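Local coordinates for putative beta-lactamase-inhibitor-like PepSY-like domain-containing protein (Bacteroides vulgatus ATCC 8482, PDB 3ELG) that is of unknown function but has a beta-lactamase-inhibitor-like, PepSY-like fold and probably resides in the periplasm, at residues E19-H24 and L55-K60; F25-V30 and D51-E56; F77-I82 and K103-T108; N91-V96 and L107-G112. All blocks are in the same frame, centred on the assembly; numbering follows the deposited sequence.

Contact 1: E19-H24 and L55-K60; sequences EMIGKH and LEFNSK
The helical segment 19-24, which contributes Met20 and Ile21, lies with its axis 11.3 Å from that of strand 55-57, which contributes Leu55 and Phe57. Their N-to-C directions differ by 146°, so the helix runs nearer antiparallel to the strand than across it. This is helix-on-sheet packing of a BLIP-like fold, and it is wholly apolar across the interface. Met20, present as selenomethionine, has CG anti to its backbone N (chi1 -177°) and then bends at chi2 and chi3, which brings the methyl CE to 3.8 Å from Phe57 CE2. The selenium atom SE lies at the edge of the same ring, 5.4 Å from its centroid, a Met-aromatic contact. Ile21 works from the next position of the helix: its CG1 reaches Leu55 CD1 at 3.8 Å, and its CD1 meets the far rim of Phe57 near CE1 and CZ. The outer end of the phenylalanine is thus flanked by both helix side chains. Trp63 and Ile66 of strand 63-67 also touch Met20. Just past the strand, Asn58 opens an Asx turn: Asn58 OD1, also bonded to Glu62 N, receives Lys60 N at 2.9 Å, this donor lying well above the carbonyl plane.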
loop_
_atom_site.group_PDB
_atom_site.type_symbol
_atom_site.label_atom_id
_atom_site.label_comp_id
_atom_site.label_asym_id
_atom_site.label_seq_id
_atom_site.Cartn_x
_atom_site.Cartn_y
_atom_site.Cartn_z
ATOM N N GLU A 19 4.235 6.193 -12.193
ATOM C CA GLU A 19 5.650 5.791 -12.197
ATOM C C GLU A 19 5.872 4.632 -11.217
ATOM O O GLU A 19 6.588 3.650 -11.518
ATOM C CB GLU A 19 6.562 6.973 -11.854
ATOM C CG GLU A 19 6.617 8.070 -12.925
ATOM C CD GLU A 19 7.327 7.684 -14.237
ATOM O OE1 GLU A 19 7.908 6.577 -14.355
ATOM O OE2 GLU A 19 7.301 8.527 -15.161
HETATM N N MSE A 20 5.233 4.740 -10.053
HETATM C CA MSE A 20 5.360 3.740 -9.009
HETATM C C MSE A 20 4.880 2.387 -9.539
HETATM O O MSE A 20 5.539 1.360 -9.350
HETATM C CB MSE A 20 4.622 4.143 -7.720
HETATM C CG MSE A 20 4.749 3.174 -6.528
HETATM SE SE MSE A 20 3.720 1.513 -6.700
HETATM C CE MSE A 20 2.953 1.535 -4.917
ATOM N N ILE A 21 3.759 2.398 -10.247
ATOM C CA ILE A 21 3.142 1.174 -10.762
ATOM C C ILE A 21 4.016 0.591 -11.856
ATOM O O ILE A 21 4.213 -0.632 -11.954
ATOM C CB ILE A 21 1.737 1.417 -11.293
ATOM C CG1 ILE A 21 0.824 1.787 -10.136
ATOM C CG2 ILE A 21 1.222 0.174 -12.001
ATOM C CD1 ILE A 21 -0.465 2.489 -10.520
ATOM N N GLY A 22 4.541 1.473 -12.688
ATOM C CA GLY A 22 5.404 1.037 -13.796
ATOM C C GLY A 22 6.731 0.447 -13.336
ATOM O O GLY A 22 7.273 -0.454 -13.967
ATOM N N LYS A 23 7.239 0.931 -12.222
ATOM C CA LYS A 23 8.537 0.532 -11.711
ATOM C C LYS A 23 8.417 -0.774 -10.947
ATOM O O LYS A 23 9.223 -1.701 -11.122
ATOM C CB LYS A 23 9.162 1.649 -10.854
ATOM C CG LYS A 23 10.479 1.287 -10.229
ATOM C CD LYS A 23 11.116 2.498 -9.549
ATOM C CE LYS A 23 12.482 2.172 -8.981
ATOM N NZ LYS A 23 13.086 3.348 -8.255
ATOM N N HIS A 24 7.402 -0.851 -10.091
ATOM C CA HIS A 24 7.340 -1.878 -9.082
ATOM C C HIS A 24 6.367 -3.023 -9.339
ATOM O O HIS A 24 6.459 -4.069 -8.665
ATOM C CB HIS A 24 7.053 -1.279 -7.741
ATOM C CG HIS A 24 8.143 -0.403 -7.236
ATOM N ND1 HIS A 24 9.374 -0.906 -6.851
ATOM C CD2 HIS A 24 8.227 0.941 -7.126
ATOM C CE1 HIS A 24 10.159 0.102 -6.517
ATOM N NE2 HIS A 24 9.481 1.227 -6.652
ATOM N N LEU A 55 -3.727 -1.031 -4.744
ATOM C CA LEU A 55 -2.867 0.066 -4.268
ATOM C C LEU A 55 -3.720 1.262 -3.967
ATOM O O LEU A 55 -4.714 1.503 -4.621
ATOM C CB LEU A 55 -1.860 0.404 -5.369
ATOM C CG LEU A 55 -1.070 -0.749 -5.961
ATOM C CD1 LEU A 55 -0.190 -0.283 -7.133
ATOM C CD2 LEU A 55 -0.204 -1.467 -4.875
ATOM N N GLU A 56 -3.304 2.032 -2.976
ATOM C CA GLU A 56 -3.972 3.285 -2.704
ATOM C C GLU A 56 -2.895 4.340 -2.677
ATOM O O GLU A 56 -1.787 4.092 -2.210
ATOM C CB GLU A 56 -4.725 3.226 -1.386
ATOM C CG GLU A 56 -5.713 4.307 -1.237
ATOM C CD GLU A 56 -6.559 4.089 -0.027
ATOM O OE1 GLU A 56 -5.965 3.770 1.031
ATOM O OE2 GLU A 56 -7.798 4.226 -0.131
ATOM N N PHE A 57 -3.238 5.508 -3.216
ATOM C CA PHE A 57 -2.336 6.640 -3.288
ATOM C C PHE A 57 -3.013 7.913 -2.791
ATOM O O PHE A 57 -4.249 8.080 -2.923
ATOM C CB PHE A 57 -1.895 6.932 -4.711
ATOM C CG PHE A 57 -1.201 5.776 -5.376
ATOM C CD1 PHE A 57 -1.924 4.835 -6.085
ATOM C CD2 PHE A 57 0.182 5.655 -5.336
ATOM C CE1 PHE A 57 -1.278 3.783 -6.682
ATOM C CE2 PHE A 57 0.839 4.585 -5.909
ATOM C CZ PHE A 57 0.128 3.657 -6.608
ATOM N N ASN A 58 -2.197 8.809 -2.267
ATOM C CA ASN A 58 -2.720 10.138 -1.876
ATOM C C ASN A 58 -2.834 11.055 -3.047
ATOM O O ASN A 58 -2.623 10.661 -4.187
ATOM C CB ASN A 58 -1.934 10.770 -0.701
ATOM C CG ASN A 58 -0.539 11.216 -1.078
ATOM O OD1 ASN A 58 -0.180 11.301 -2.258
ATOM N ND2 ASN A 58 0.266 11.572 -0.047
ATOM N N SER A 59 -3.174 12.302 -2.742
ATOM C CA SER A 59 -3.517 13.268 -3.783
ATOM C C SER A 59 -2.352 13.592 -4.680
ATOM O O SER A 59 -2.543 14.037 -5.834
ATOM C CB SER A 59 -4.161 14.538 -3.214
ATOM O OG SER A 59 -3.203 15.301 -2.518
ATOM N N LYS A 60 -1.153 13.346 -4.143
ATOM C CA LYS A 60 0.123 13.588 -4.811
ATOM C C LYS A 60 0.719 12.350 -5.470
ATOM O O LYS A 60 1.812 12.397 -6.067
ATOM C CB LYS A 60 1.119 14.167 -3.821
ATOM C CG LYS A 60 0.653 15.494 -3.301
ATOM C CD LYS A 60 1.436 15.939 -2.094
ATOM C CE LYS A 60 2.904 16.062 -2.414
ATOM N NZ LYS A 60 3.592 16.925 -1.399
#

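Contact 2: F25-V30 and D51-E56; sequences FSQTKV and DGIELE
Thr28 and Asp51 bring the two backbones together, their CA atoms 6.3 Å apart, where a type I turn from Phe25 to Thr28 meets the connection that leads into strand 54-57. This is how the loop after helix 15-24 docks on the connecting loop of the hairpin formed by strands 43-49 and 54-57 of the antiparallel sheet. The one hydrogen bond between the segments is weak: Asp51 N reaches Thr28 OG1 at 3.2 Å with a bent angle of 135°. Thr28 places OG1 anti to its own N (chi1 -172°), which turns the hydroxyl to that N-H and lays CG2 against the carboxylate, 3.4 Å from Asp51 OD2. The other oxygen is used inside the hairpin, where an Asx turn joins Ile53 N to Asp51 OD1 over 3.1 Å, nearly straight at 165° but from above the carboxylate plane. Gly52, between them, has a positive phi. The Gln27 side chain crosses that of Asp51 at about a right angle, amide and carboxylate planes well tilted to each other, with Gln27 NE2 too far from Asp51 OD2 for a bond. Below this polar rim the contact turns apolar and buried. Phe25 spans two residues: Leu55 offers it both methyl groups, CD2 lying 4.1 Å from Phe25 CZ. Ile53 CD1 touches the ring at Phe25 CD1, 3.8 Å away, and on another flank meets Gln27 NE2.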
loop_
_atom_site.group_PDB
_atom_site.type_symbol
_atom_site.label_atom_id
_atom_site.label_comp_id
_atom_site.label_asym_id
_atom_site.label_seq_id
_atom_site.Cartn_x
_atom_site.Cartn_y
_atom_site.Cartn_z
ATOM N N PHE A 25 5.459 -2.804 -10.296
ATOM C CA PHE A 25 4.392 -3.743 -10.684
ATOM C C PHE A 25 4.301 -3.911 -12.194
ATOM O O PHE A 25 3.220 -3.947 -12.811
ATOM C CB PHE A 25 3.039 -3.314 -10.037
ATOM C CG PHE A 25 3.094 -3.315 -8.538
ATOM C CD1 PHE A 25 2.969 -4.486 -7.832
ATOM C CD2 PHE A 25 3.376 -2.162 -7.838
ATOM C CE1 PHE A 25 3.073 -4.516 -6.489
ATOM C CE2 PHE A 25 3.516 -2.167 -6.455
ATOM C CZ PHE A 25 3.343 -3.340 -5.770
ATOM N N SER A 26 5.473 -4.030 -12.820
ATOM C CA SER A 26 5.533 -4.128 -14.272
ATOM C C SER A 26 5.011 -5.472 -14.773
ATOM O O SER A 26 4.828 -5.654 -15.961
ATOM C CB SER A 26 6.961 -3.942 -14.787
ATOM O OG SER A 26 7.824 -4.904 -14.199
ATOM N N GLN A 27 4.840 -6.410 -13.857
ATOM C CA GLN A 27 4.247 -7.710 -14.216
ATOM C C GLN A 27 2.750 -7.613 -14.514
ATOM O O GLN A 27 2.155 -8.518 -15.062
ATOM C CB GLN A 27 4.465 -8.755 -13.113
ATOM C CG GLN A 27 3.493 -8.642 -11.951
ATOM C CD GLN A 27 3.940 -7.659 -10.878
ATOM O OE1 GLN A 27 4.848 -6.850 -11.107
ATOM N NE2 GLN A 27 3.319 -7.742 -9.695
ATOM N N THR A 28 2.147 -6.486 -14.175
ATOM C CA THR A 28 0.731 -6.325 -14.439
ATOM C C THR A 28 0.420 -4.890 -14.936
ATOM O O THR A 28 1.310 -4.143 -15.365
ATOM C CB THR A 28 -0.108 -6.788 -13.177
ATOM O OG1 THR A 28 -1.514 -6.812 -13.485
ATOM C CG2 THR A 28 0.201 -5.919 -11.921
ATOM N N LYS A 29 -0.841 -4.514 -14.911
ATOM C CA LYS A 29 -1.220 -3.195 -15.348
ATOM C C LYS A 29 -2.517 -2.804 -14.681
ATOM O O LYS A 29 -3.211 -3.662 -14.119
ATOM C CB LYS A 29 -1.505 -3.184 -16.834
ATOM C CG LYS A 29 -2.693 -4.028 -17.188
ATOM C CD LYS A 29 -2.903 -4.059 -18.697
ATOM N N VAL A 30 -2.861 -1.538 -14.833
ATOM C CA VAL A 30 -4.072 -1.005 -14.174
ATOM C C VAL A 30 -5.331 -1.561 -14.809
ATOM O O VAL A 30 -5.480 -1.538 -16.045
ATOM C CB VAL A 30 -4.122 0.544 -14.233
ATOM C CG1 VAL A 30 -5.440 1.014 -13.772
ATOM C CG2 VAL A 30 -2.967 1.148 -13.382
ATOM N N ASP A 51 -4.084 -8.189 -12.079
ATOM C CA ASP A 51 -3.772 -9.397 -11.321
ATOM C C ASP A 51 -4.360 -9.459 -9.914
ATOM O O ASP A 51 -4.166 -10.432 -9.169
ATOM C CB ASP A 51 -2.250 -9.652 -11.296
ATOM C CG ASP A 51 -1.487 -8.721 -10.389
ATOM O OD1 ASP A 51 -2.083 -7.785 -9.821
ATOM O OD2 ASP A 51 -0.243 -8.919 -10.285
ATOM N N GLY A 52 -5.108 -8.430 -9.562
ATOM C CA GLY A 52 -5.838 -8.406 -8.293
ATOM C C GLY A 52 -5.186 -7.561 -7.205
ATOM O O GLY A 52 -5.780 -7.262 -6.180
ATOM N N ILE A 53 -3.920 -7.198 -7.406
ATOM C CA ILE A 53 -3.262 -6.315 -6.444
ATOM C C ILE A 53 -4.019 -4.993 -6.305
ATOM O O ILE A 53 -4.529 -4.470 -7.291
ATOM C CB ILE A 53 -1.765 -6.084 -6.810
ATOM C CG1 ILE A 53 -0.968 -7.404 -6.659
ATOM C CG2 ILE A 53 -1.120 -4.956 -5.992
ATOM C CD1 ILE A 53 0.455 -7.274 -7.179
ATOM N N GLU A 54 -4.044 -4.429 -5.081
ATOM C CA GLU A 54 -4.755 -3.171 -4.833
ATOM C C GLU A 54 -3.778 -2.216 -4.181
ATOM O O GLU A 54 -3.067 -2.573 -3.222
ATOM C CB GLU A 54 -5.962 -3.423 -3.908
ATOM C CG GLU A 54 -6.946 -4.363 -4.520
ATOM C CD GLU A 54 -8.120 -4.674 -3.605
ATOM O OE1 GLU A 54 -8.246 -4.019 -2.563
ATOM O OE2 GLU A 54 -8.898 -5.595 -3.932
ATOM N N LEU A 55 -3.727 -1.031 -4.744
ATOM C CA LEU A 55 -2.867 0.066 -4.268
ATOM C C LEU A 55 -3.720 1.262 -3.967
ATOM O O LEU A 55 -4.714 1.503 -4.621
ATOM C CB LEU A 55 -1.860 0.404 -5.369
ATOM C CG LEU A 55 -1.070 -0.749 -5.961
ATOM C CD1 LEU A 55 -0.190 -0.283 -7.133
ATOM C CD2 LEU A 55 -0.204 -1.467 -4.875
ATOM N N GLU A 56 -3.304 2.032 -2.976
ATOM C CA GLU A 56 -3.972 3.285 -2.704
ATOM C C GLU A 56 -2.895 4.340 -2.677
ATOM O O GLU A 56 -1.787 4.092 -2.210
ATOM C CB GLU A 56 -4.725 3.226 -1.386
ATOM C CG GLU A 56 -5.713 4.307 -1.237
ATOM C CD GLU A 56 -6.559 4.089 -0.027
ATOM O OE1 GLU A 56 -5.965 3.770 1.031
ATOM O OE2 GLU A 56 -7.798 4.226 -0.131
#

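Contact 3: F77-I82 and K103-T108; sequences FIPQAI and KGYELT
Pro79 O is gripped twice at the start of helix 80-89: Ile82 N approaches it at 2.9 Å, a weak bond, and Ser83 OG, a hydroxyl that is also paired with Gln80 O, hydrogen-bonds to it as well. Pro79 stands at the N-cap position, and its ring faces strand 104-108, where it lies over Tyr105. Pro79 CG sits 3.9 Å from the centroid of that ring, 25° off the normal. This CH-pi contact is offset toward the hydroxyl-bearing rim, with CG 3.6 Å from Tyr105 CZ. Ile82, on the first turn, covers the root of the same side chain. Its CG1 is anti to the carbonyl carbon (chi1 -68°), and the branch ends with CD1 3.6 Å from Tyr105 CG. The other branch of Ile82 serves Leu107: CG2 packs against Leu107 CD2 at 3.5 Å, the tightest meeting of the two segments. Ile78 CG2 reaches that same methyl from farther off. The interface is packing of aliphatic groups and a tyrosine ring, without a polar bond between the segments. The N-terminal end of helix 80-89 rests on one face of the antiparallel sheet, the helix-on-sheet packing of this BLIP-like fold. Phe117 of strand 114-117 touches both Ile82 and Leu107, while Ile98 of strand 95-101 and Met86 on the helix also touch Leu107.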
loop_
_atom_site.group_PDB
_atom_site.type_symbol
_atom_site.label_atom_id
_atom_site.label_comp_id
_atom_site.label_asym_id
_atom_site.label_seq_id
_atom_site.Cartn_x
_atom_site.Cartn_y
_atom_site.Cartn_z
ATOM N N PHE A 77 9.574 -1.353 -0.097
ATOM C CA PHE A 77 8.530 -0.544 0.519
ATOM C C PHE A 77 8.560 -0.610 2.066
ATOM O O PHE A 77 7.923 0.192 2.778
ATOM C CB PHE A 77 7.168 -0.998 0.022
ATOM C CG PHE A 77 6.900 -0.659 -1.464
ATOM C CD1 PHE A 77 6.881 0.656 -1.895
ATOM C CD2 PHE A 77 6.658 -1.665 -2.364
ATOM C CE1 PHE A 77 6.650 0.948 -3.226
ATOM C CE2 PHE A 77 6.396 -1.369 -3.702
ATOM C CZ PHE A 77 6.394 -0.058 -4.125
ATOM N N ILE A 78 9.289 -1.599 2.556
ATOM C CA ILE A 78 9.364 -1.890 4.002
ATOM C C ILE A 78 10.587 -1.182 4.564
ATOM O O ILE A 78 11.746 -1.449 4.142
ATOM C CB ILE A 78 9.373 -3.421 4.303
ATOM C CG1 ILE A 78 8.156 -4.081 3.660
ATOM C CG2 ILE A 78 9.368 -3.629 5.807
ATOM C CD1 ILE A 78 8.126 -5.555 3.854
ATOM N N PRO A 79 10.387 -0.236 5.504
ATOM C CA PRO A 79 11.586 0.391 6.069
ATOM C C PRO A 79 12.554 -0.613 6.696
ATOM O O PRO A 79 12.145 -1.624 7.260
ATOM C CB PRO A 79 11.030 1.347 7.129
ATOM C CG PRO A 79 9.681 1.633 6.728
ATOM C CD PRO A 79 9.157 0.409 5.992
ATOM N N GLN A 80 13.844 -0.295 6.614
ATOM C CA GLN A 80 14.876 -1.235 7.093
ATOM C C GLN A 80 14.688 -1.652 8.569
ATOM O O GLN A 80 14.835 -2.810 8.940
ATOM C CB GLN A 80 16.285 -0.636 6.892
ATOM C CG GLN A 80 17.354 -1.569 7.394
ATOM N N ALA A 81 14.324 -0.695 9.415
ATOM C CA ALA A 81 14.157 -0.988 10.846
ATOM C C ALA A 81 13.021 -2.008 11.022
ATOM O O ALA A 81 13.061 -2.854 11.894
ATOM C CB ALA A 81 13.854 0.325 11.668
ATOM N N ILE A 82 12.009 -1.886 10.162
ATOM C CA ILE A 82 10.807 -2.724 10.258
ATOM C C ILE A 82 11.144 -4.128 9.737
ATOM O O ILE A 82 10.792 -5.125 10.338
ATOM C CB ILE A 82 9.571 -2.069 9.549
ATOM C CG1 ILE A 82 9.144 -0.805 10.328
ATOM C CG2 ILE A 82 8.447 -3.115 9.373
ATOM C CD1 ILE A 82 7.880 -0.124 9.829
ATOM N N LYS A 103 0.778 8.267 11.495
ATOM C CA LYS A 103 1.095 7.645 12.792
ATOM C C LYS A 103 2.060 6.470 12.676
ATOM O O LYS A 103 2.582 5.995 13.669
ATOM C CB LYS A 103 -0.174 7.197 13.520
ATOM C CG LYS A 103 -1.163 8.338 13.707
ATOM C CD LYS A 103 -1.683 8.411 15.116
ATOM C CE LYS A 103 -2.229 9.790 15.397
ATOM N NZ LYS A 103 -2.061 10.190 16.818
ATOM N N GLY A 104 2.311 6.021 11.459
ATOM C CA GLY A 104 3.257 4.926 11.258
ATOM C C GLY A 104 2.903 3.955 10.180
ATOM O O GLY A 104 2.327 4.319 9.153
ATOM N N TYR A 105 3.217 2.688 10.469
ATOM C CA TYR A 105 3.103 1.575 9.512
ATOM C C TYR A 105 2.315 0.397 10.094
ATOM O O TYR A 105 2.341 0.111 11.302
ATOM C CB TYR A 105 4.484 1.102 9.113
ATOM C CG TYR A 105 5.369 2.130 8.474
ATOM C CD1 TYR A 105 6.128 3.010 9.238
ATOM C CD2 TYR A 105 5.452 2.215 7.102
ATOM C CE1 TYR A 105 6.953 3.942 8.645
ATOM C CE2 TYR A 105 6.267 3.138 6.509
ATOM C CZ TYR A 105 7.000 4.018 7.277
ATOM O OH TYR A 105 7.827 4.901 6.627
ATOM N N GLU A 106 1.567 -0.244 9.217
ATOM C CA GLU A 106 0.853 -1.450 9.611
ATOM C C GLU A 106 1.139 -2.504 8.574
ATOM O O GLU A 106 0.874 -2.302 7.357
ATOM C CB GLU A 106 -0.642 -1.200 9.641
ATOM C CG GLU A 106 -1.053 -0.029 10.553
ATOM C CD GLU A 106 -2.558 0.294 10.483
ATOM O OE1 GLU A 106 -3.281 -0.208 9.591
ATOM O OE2 GLU A 106 -3.008 1.058 11.346
ATOM N N LEU A 107 1.794 -3.564 9.016
ATOM C CA LEU A 107 2.090 -4.686 8.144
ATOM C C LEU A 107 1.197 -5.860 8.438
ATOM O O LEU A 107 1.107 -6.312 9.551
ATOM C CB LEU A 107 3.524 -5.132 8.300
ATOM C CG LEU A 107 4.633 -4.234 7.689
ATOM C CD1 LEU A 107 4.754 -2.835 8.255
ATOM C CD2 LEU A 107 5.957 -4.957 7.708
ATOM N N THR A 108 0.536 -6.362 7.396
ATOM C CA THR A 108 -0.384 -7.477 7.547
ATOM C C THR A 108 0.217 -8.743 6.981
ATOM O O THR A 108 0.712 -8.800 5.846
ATOM C CB THR A 108 -1.749 -7.233 6.893
ATOM O OG1 THR A 108 -2.273 -5.991 7.348
ATOM C CG2 THR A 108 -2.709 -8.365 7.282
#

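Contact 4: N91-V96 and L107-G112; sequences NGHKTV and LTLENG
Val96 N and Thr108 O form the straighter of two backbone hydrogen bonds here, 2.9 Å long. Its companion, Glu110 N to Lys94 O, is weak at 3.2 Å. Between them Thr95 and Leu109 make an antiparallel non-hydrogen-bonded pair, and a CA-H...O contact adds to it: Leu109 CA is 3.3 Å from Lys94 O. The side-chain hydrogen bonding is the work of Glu110. With CG between its backbone N and carbonyl carbon (chi1 78°) and a bend at chi2, the chain folds back so that Glu110 OE1 accepts Lys94 N at 2.8 Å, while OE2 takes Asn111 N. One carboxylate thus ties both segments and is held at both oxygens. The ring of His93 stands almost perpendicular to it, the planes 83° apart, with His93 CD2 3.4 Å from Glu110 OE2; the charged atoms themselves do not meet, though the carboxylate could favour a protonated imidazole. Packing contacts come next. Leu109 CD1 lies at the edge of the His93 ring, 3.7 Å from His93 CD2, while Leu109 CD2 and Leu107 CD2 both approach Thr95 OG1. On the other flank, Val96 CG1 packs on the start of the Glu110 side chain. All this marks the open end of the hairpin 95-101/104-109, beside the type I turn 109-112 that leads on toward strand 114-117 of the BLIP-like antiparallel sheet.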
loop_
_atom_site.group_PDB
_atom_site.type_symbol
_atom_site.label_atom_id
_atom_site.label_comp_id
_atom_site.label_asym_id
_atom_site.label_seq_id
_atom_site.Cartn_x
_atom_site.Cartn_y
_atom_site.Cartn_z
ATOM N N ASN A 91 9.700 -14.173 11.648
ATOM C CA ASN A 91 10.452 -14.839 10.577
ATOM C C ASN A 91 9.677 -15.927 9.852
ATOM O O ASN A 91 8.852 -16.649 10.432
ATOM C CB ASN A 91 11.770 -15.414 11.098
ATOM C CG ASN A 91 12.468 -16.290 10.067
ATOM O OD1 ASN A 91 12.236 -17.500 10.008
ATOM N ND2 ASN A 91 13.341 -15.686 9.260
ATOM N N GLY A 92 9.948 -16.036 8.560
ATOM C CA GLY A 92 9.291 -17.047 7.720
ATOM C C GLY A 92 7.858 -16.684 7.324
ATOM O O GLY A 92 7.228 -17.383 6.527
ATOM N N HIS A 93 7.345 -15.610 7.915
ATOM C CA HIS A 93 6.000 -15.079 7.563
ATOM C C HIS A 93 6.130 -14.066 6.449
ATOM O O HIS A 93 7.117 -13.382 6.363
ATOM C CB HIS A 93 5.300 -14.441 8.754
ATOM C CG HIS A 93 4.747 -15.437 9.725
ATOM N ND1 HIS A 93 5.328 -16.673 9.932
ATOM C CD2 HIS A 93 3.675 -15.382 10.550
ATOM C CE1 HIS A 93 4.636 -17.338 10.840
ATOM N NE2 HIS A 93 3.627 -16.578 11.230
ATOM N N LYS A 94 5.125 -14.023 5.589
ATOM C CA LYS A 94 5.105 -13.061 4.474
ATOM C C LYS A 94 4.319 -11.853 4.868
ATOM O O LYS A 94 3.206 -12.004 5.330
ATOM C CB LYS A 94 4.289 -13.582 3.289
ATOM C CG LYS A 94 4.985 -14.298 2.177
ATOM C CD LYS A 94 3.886 -14.726 1.216
ATOM C CE LYS A 94 4.387 -15.626 0.142
ATOM N NZ LYS A 94 3.383 -15.692 -0.972
ATOM N N THR A 95 4.852 -10.658 4.620
ATOM C CA THR A 95 4.017 -9.449 4.653
ATOM C C THR A 95 3.322 -9.287 3.313
ATOM O O THR A 95 3.956 -9.067 2.296
ATOM C CB THR A 95 4.848 -8.148 4.941
ATOM O OG1 THR A 95 5.415 -8.267 6.252
ATOM C CG2 THR A 95 3.992 -6.879 4.846
ATOM N N VAL A 96 2.012 -9.341 3.354
ATOM C CA VAL A 96 1.204 -9.332 2.110
ATOM C C VAL A 96 0.537 -7.993 1.866
ATOM O O VAL A 96 0.047 -7.721 0.749
ATOM C CB VAL A 96 0.147 -10.481 2.071
ATOM C CG1 VAL A 96 0.864 -11.873 2.146
ATOM C CG2 VAL A 96 -0.949 -10.303 3.119
ATOM N N LEU A 107 1.794 -3.564 9.016
ATOM C CA LEU A 107 2.090 -4.686 8.144
ATOM C C LEU A 107 1.197 -5.860 8.438
ATOM O O LEU A 107 1.107 -6.312 9.551
ATOM C CB LEU A 107 3.524 -5.132 8.300
ATOM C CG LEU A 107 4.633 -4.234 7.689
ATOM C CD1 LEU A 107 4.754 -2.835 8.255
ATOM C CD2 LEU A 107 5.957 -4.957 7.708
ATOM N N THR A 108 0.536 -6.362 7.396
ATOM C CA THR A 108 -0.384 -7.477 7.547
ATOM C C THR A 108 0.217 -8.743 6.981
ATOM O O THR A 108 0.712 -8.800 5.846
ATOM C CB THR A 108 -1.749 -7.233 6.893
ATOM O OG1 THR A 108 -2.273 -5.991 7.348
ATOM C CG2 THR A 108 -2.709 -8.365 7.282
ATOM N N LEU A 109 0.220 -9.770 7.813
ATOM C CA LEU A 109 0.808 -11.049 7.420
ATOM C C LEU A 109 -0.235 -11.911 6.709
ATOM O O LEU A 109 -1.446 -11.636 6.737
ATOM C CB LEU A 109 1.381 -11.821 8.619
ATOM C CG LEU A 109 2.331 -10.983 9.486
ATOM C CD1 LEU A 109 2.949 -11.791 10.639
ATOM C CD2 LEU A 109 3.448 -10.368 8.624
ATOM N N GLU A 110 0.282 -12.976 6.138
ATOM C CA GLU A 110 -0.539 -13.902 5.357
ATOM C C GLU A 110 -1.665 -14.473 6.214
ATOM O O GLU A 110 -2.742 -14.793 5.710
ATOM C CB GLU A 110 0.305 -15.056 4.795
ATOM C CG GLU A 110 0.615 -16.112 5.842
ATOM C CD GLU A 110 1.694 -15.690 6.834
ATOM O OE1 GLU A 110 2.852 -15.466 6.394
ATOM O OE2 GLU A 110 1.370 -15.583 8.047
ATOM N N ASN A 111 -1.378 -14.637 7.505
ATOM C CA ASN A 111 -2.353 -15.181 8.474
ATOM C C ASN A 111 -3.319 -14.141 9.039
ATOM O O ASN A 111 -4.181 -14.427 9.869
ATOM C CB ASN A 111 -1.648 -15.965 9.589
ATOM C CG ASN A 111 -0.959 -15.066 10.609
ATOM O OD1 ASN A 111 -0.767 -13.881 10.377
ATOM N ND2 ASN A 111 -0.586 -15.636 11.747
ATOM N N GLY A 112 -3.173 -12.920 8.558
ATOM C CA GLY A 112 -4.042 -11.844 8.939
ATOM C C GLY A 112 -3.633 -11.035 10.159
ATOM O O GLY A 112 -4.301 -10.088 10.555
#

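In the fold
Contacts 1 and 2 both end on strand 54-57 and share Leu55, whereas contacts 3 and 4 share Leu107 on strand 104-109 of the same sheet. Contact 1 is the buried one; the others are partly exposed. Contacts 1 and 3 set a helix, or its N-terminal end, on the sheet and rely on apolar and aromatic packing. In contact 4, by contrast, strand pairing and a carboxylate dominate, and contact 2 mixes a polar turn with a phenylalanine core. Phe77 of contact 3 joins the halves: its CZ lies 3.9 Å from Met20 CE of contact 1, and its ring also meets Phe25 of contact 2. Contacts 1 and 4 are farthest apart, about 22 Å between centres.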